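Local atomic coordinates of glutaredoxin (Grx-1) (Archaeoglobus fulgidus, PDB entry 3IC4), a protein that probably transfers electrons as a small thiol-disulfide oxidoreductase of the glutaredoxin family, within the thioredoxin superfamily. Residues 14-19 / 41-46. Residues are numbered along the deposited sequence; the frame is centred on the assembly and turned at random.
Sequences VLMYGL and VIWIDK
The indole of W43 meets the backbone of G18 and L19 along its six-membered rim: G18 C and L19 N lie at the edge, in the ring plane. L19 C approaches obliquely, 3.4 Å from W43 CE3. V41, two residues earlier on the same strand, covers one indole face, its CG2 3.6 Å above the plane and over the centre. From strand 15-18 the methyl end of M16, a selenomethionine, reaches the same ring obliquely, CE lying 3.6 Å from CZ3 of W43. An extended start (chi1 -176°, chi2 -173°) and a bend at chi3 carry that methyl across, while helix 23-35 packs on both M16 and W43. An alanine in place of W43 would probably uncover the M16 methyl and V41 CG2 and leave a gap beside the G18-L19 peptide. G18 has no side chain, and W43 CZ3 and M16 CE close in on the side of its CA where one would start. On the other sheet face the Y17 ring and I42 lie side by side, Y17 CE1 lying 4.1 Å from I42 CD1, where helix 49-63 packs on Y17. Three nearly straight hydrogen bonds join the backbones: I42 N to M16 O (2.8 Å), G18 N to I42 O (3.0 Å) and I44 N to G18 O (2.9 Å). Past the strands, L19 CD2 packs on D45 CB at 3.7 Å, and D45 OD2 is hydrogen-bonded to S20 OG, tying the 3-10 turn to the loop ahead of helix 23-35. The paired strands 15-18 and 40-43, linked through that helix, form the parallel beta-alpha-beta unit of the thioredoxin fold; G18 and M16 abut a CxxC pattern, C22 and C25, at the helix start, consistent with a glutaredoxin-type redox site.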
ATOM      1  N   VAL A  14      -0.534  -7.477   5.344  1.00  2.00           N
ATOM      2  CA  VAL A  14      -1.097  -6.177   4.944  1.00  2.00           C
ATOM      3  C   VAL A  14      -0.005  -5.276   4.324  1.00  2.00           C
ATOM      4  O   VAL A  14       1.082  -5.112   4.865  1.00  2.00           O
ATOM      5  CB  VAL A  14      -1.744  -5.476   6.154  1.00  2.00           C
ATOM      6  CG1 VAL A  14      -2.275  -4.135   5.770  1.00  2.00           C
ATOM      7  CG2 VAL A  14      -2.832  -6.336   6.702  1.00  2.00           C
ATOM      8  N   LEU A  15      -0.311  -4.728   3.148  1.00  2.00           N
ATOM      9  CA  LEU A  15       0.645  -3.867   2.451  1.00  2.00           C
ATOM     10  C   LEU A  15      -0.021  -2.558   2.067  1.00  2.00           C
ATOM     11  O   LEU A  15      -1.095  -2.563   1.474  1.00  2.00           O
ATOM     12  CB  LEU A  15       1.114  -4.568   1.153  1.00  2.00           C
ATOM     13  CG  LEU A  15       2.126  -3.799   0.304  1.00  2.00           C
ATOM     14  CD1 LEU A  15       3.430  -3.561   1.040  1.00  2.17           C
ATOM     15  CD2 LEU A  15       2.414  -4.509  -1.021  1.00  2.55           C
HETATM   16  N   MSE A  16       0.669  -1.465   2.385  1.00  2.00           N
HETATM   17  CA  MSE A  16       0.290  -0.140   1.907  1.00  2.00           C
HETATM   18  C   MSE A  16       1.249   0.403   0.853  1.00  2.00           C
HETATM   19  O   MSE A  16       2.485   0.367   1.029  1.00  2.00           O
HETATM   20  CB  MSE A  16       0.264   0.813   3.096  1.00  2.00           C
HETATM   21  CG  MSE A  16      -0.191   2.168   2.766  1.00  2.78           C
HETATM   22 SE   MSE A  16       0.027   3.339   4.280  1.00  6.06          SE
HETATM   23  CE  MSE A  16       0.639   4.923   3.357  1.00 11.09           C
ATOM     24  N   TYR A  17       0.659   0.965  -0.204  1.00  2.00           N
ATOM     25  CA  TYR A  17       1.384   1.741  -1.204  1.00  2.00           C
ATOM     26  C   TYR A  17       1.014   3.207  -1.001  1.00  2.00           C
ATOM     27  O   TYR A  17      -0.156   3.549  -0.885  1.00  2.00           O
ATOM     28  CB  TYR A  17       0.948   1.356  -2.593  1.00  2.00           C
ATOM     29  CG  TYR A  17       1.228  -0.045  -2.994  1.00  2.00           C
ATOM     30  CD1 TYR A  17       2.410  -0.383  -3.660  1.00  3.83           C
ATOM     31  CD2 TYR A  17       0.281  -1.052  -2.757  1.00  4.15           C
ATOM     32  CE1 TYR A  17       2.621  -1.701  -4.083  1.00  6.97           C
ATOM     33  CE2 TYR A  17       0.501  -2.353  -3.192  1.00  6.69           C
ATOM     34  CZ  TYR A  17       1.661  -2.653  -3.829  1.00  5.86           C
ATOM     35  OH  TYR A  17       1.821  -3.928  -4.237  1.00  9.55           O
ATOM     36  N   GLY A  18       2.017   4.078  -0.957  1.00  2.00           N
ATOM     37  CA  GLY A  18       1.733   5.504  -0.851  1.00  2.00           C
ATOM     38  C   GLY A  18       2.915   6.398  -1.180  1.00  2.00           C
ATOM     39  O   GLY A  18       3.886   5.951  -1.702  1.00  2.00           O
ATOM     40  N   LEU A  19       2.733   7.681  -0.967  1.00  2.00           N
ATOM     41  CA  LEU A  19       3.796   8.650  -1.035  1.00  2.00           C
ATOM     42  C   LEU A  19       3.970   9.233   0.356  1.00  2.00           C
ATOM     43  O   LEU A  19       3.010   9.586   1.016  1.00  2.00           O
ATOM     44  CB  LEU A  19       3.446   9.774  -1.980  1.00  2.00           C
ATOM     45  CG  LEU A  19       3.173   9.412  -3.454  1.00  3.65           C
ATOM     46  CD1 LEU A  19       2.674  10.633  -4.133  1.00  4.54           C
ATOM     47  CD2 LEU A  19       4.447   8.948  -4.063  1.00  9.25           C
ATOM     48  N   VAL A  41       4.928  -0.973   4.302  1.00  2.00           N
ATOM     49  CA  VAL A  41       4.628   0.221   3.448  1.00  2.00           C
ATOM     50  C   VAL A  41       5.700   0.372   2.370  1.00  2.41           C
ATOM     51  O   VAL A  41       6.899   0.187   2.654  1.00  2.11           O
ATOM     52  CB  VAL A  41       4.497   1.576   4.228  1.00  2.00           C
ATOM     53  CG1 VAL A  41       5.743   1.981   5.040  1.00  8.26           C
ATOM     54  CG2 VAL A  41       4.159   2.744   3.240  1.00  2.29           C
ATOM     55  N   ILE A  42       5.256   0.644   1.153  1.00  2.10           N
ATOM     56  CA  ILE A  42       6.128   1.052   0.064  1.00  2.42           C
ATOM     57  C   ILE A  42       5.860   2.520  -0.281  1.00  2.70           C
ATOM     58  O   ILE A  42       4.765   2.867  -0.735  1.00  2.92           O
ATOM     59  CB  ILE A  42       5.959   0.176  -1.173  1.00  2.23           C
ATOM     60  CG1 ILE A  42       6.310  -1.294  -0.835  1.00  3.18           C
ATOM     61  CG2 ILE A  42       6.788   0.695  -2.327  1.00  2.00           C
ATOM     62  CD1 ILE A  42       6.052  -2.258  -1.994  1.00  5.80           C
ATOM     63  N   TRP A  43       6.881   3.356  -0.081  1.00  2.39           N
ATOM     64  CA  TRP A  43       6.821   4.756  -0.462  1.00  2.00           C
ATOM     65  C   TRP A  43       7.360   4.881  -1.904  1.00  2.17           C
ATOM     66  O   TRP A  43       8.589   4.728  -2.190  1.00  2.00           O
ATOM     67  CB  TRP A  43       7.694   5.548   0.474  1.00  2.33           C
ATOM     68  CG  TRP A  43       7.285   5.565   1.884  1.00  2.00           C
ATOM     69  CD1 TRP A  43       8.104   5.293   2.943  1.00  3.80           C
ATOM     70  CD2 TRP A  43       6.019   5.948   2.452  1.00  2.89           C
ATOM     71  NE1 TRP A  43       7.429   5.479   4.114  1.00  8.23           N
ATOM     72  CE2 TRP A  43       6.145   5.865   3.853  1.00  6.74           C
ATOM     73  CE3 TRP A  43       4.804   6.381   1.933  1.00  2.00           C
ATOM     74  CZ2 TRP A  43       5.094   6.222   4.734  1.00  4.77           C
ATOM     75  CZ3 TRP A  43       3.754   6.696   2.822  1.00  2.00           C
ATOM     76  CH2 TRP A  43       3.892   6.590   4.165  1.00  5.88           C
ATOM     77  N   ILE A  44       6.455   5.194  -2.789  1.00  2.00           N
ATOM     78  CA  ILE A  44       6.746   5.174  -4.216  1.00  2.00           C
ATOM     79  C   ILE A  44       7.682   6.333  -4.516  1.00  2.00           C
ATOM     80  O   ILE A  44       8.528   6.259  -5.409  1.00  2.16           O
ATOM     81  CB  ILE A  44       5.414   5.288  -5.016  1.00  2.00           C
ATOM     82  CG1 ILE A  44       4.530   4.048  -4.731  1.00  2.00           C
ATOM     83  CG2 ILE A  44       5.694   5.516  -6.471  1.00  2.00           C
ATOM     84  CD1 ILE A  44       3.212   4.052  -5.346  1.00  2.00           C
ATOM     85  N   ASP A  45       7.569   7.411  -3.739  1.00  2.00           N
ATOM     86  CA  ASP A  45       8.469   8.527  -3.904  1.00  2.00           C
ATOM     87  C   ASP A  45       9.936   8.291  -3.550  1.00  2.54           C
ATOM     88  O   ASP A  45      10.809   9.108  -3.912  1.00  2.83           O
ATOM     89  CB  ASP A  45       7.909   9.725  -3.170  1.00  2.00           C
ATOM     90  CG  ASP A  45       7.747   9.503  -1.686  1.00  2.39           C
ATOM     91  OD1 ASP A  45       7.077   8.547  -1.252  1.00  2.00           O
ATOM     92  OD2 ASP A  45       8.262  10.411  -0.931  1.00  2.69           O
ATOM     93  N   LYS A  46      10.188   7.254  -2.761  1.00  3.33           N
ATOM     94  CA  LYS A  46      11.548   6.818  -2.399  1.00  5.17           C
ATOM     95  C   LYS A  46      12.162   5.863  -3.412  1.00  5.29           C
ATOM     96  O   LYS A  46      13.325   5.485  -3.286  1.00  7.32           O
ATOM     97  CB  LYS A  46      11.491   6.185  -1.015  1.00  5.63           C
ATOM     98  CG  LYS A  46      10.960   7.141   0.050  1.00  9.77           C
ATOM     99  CD  LYS A  46      11.990   8.168   0.501  1.00 15.95           C
ATOM    100  CE  LYS A  46      11.346   9.478   1.033  1.00 20.34           C
ATOM    101  NZ  LYS A  46      10.857   9.364   2.427  1.00 23.20           N
TER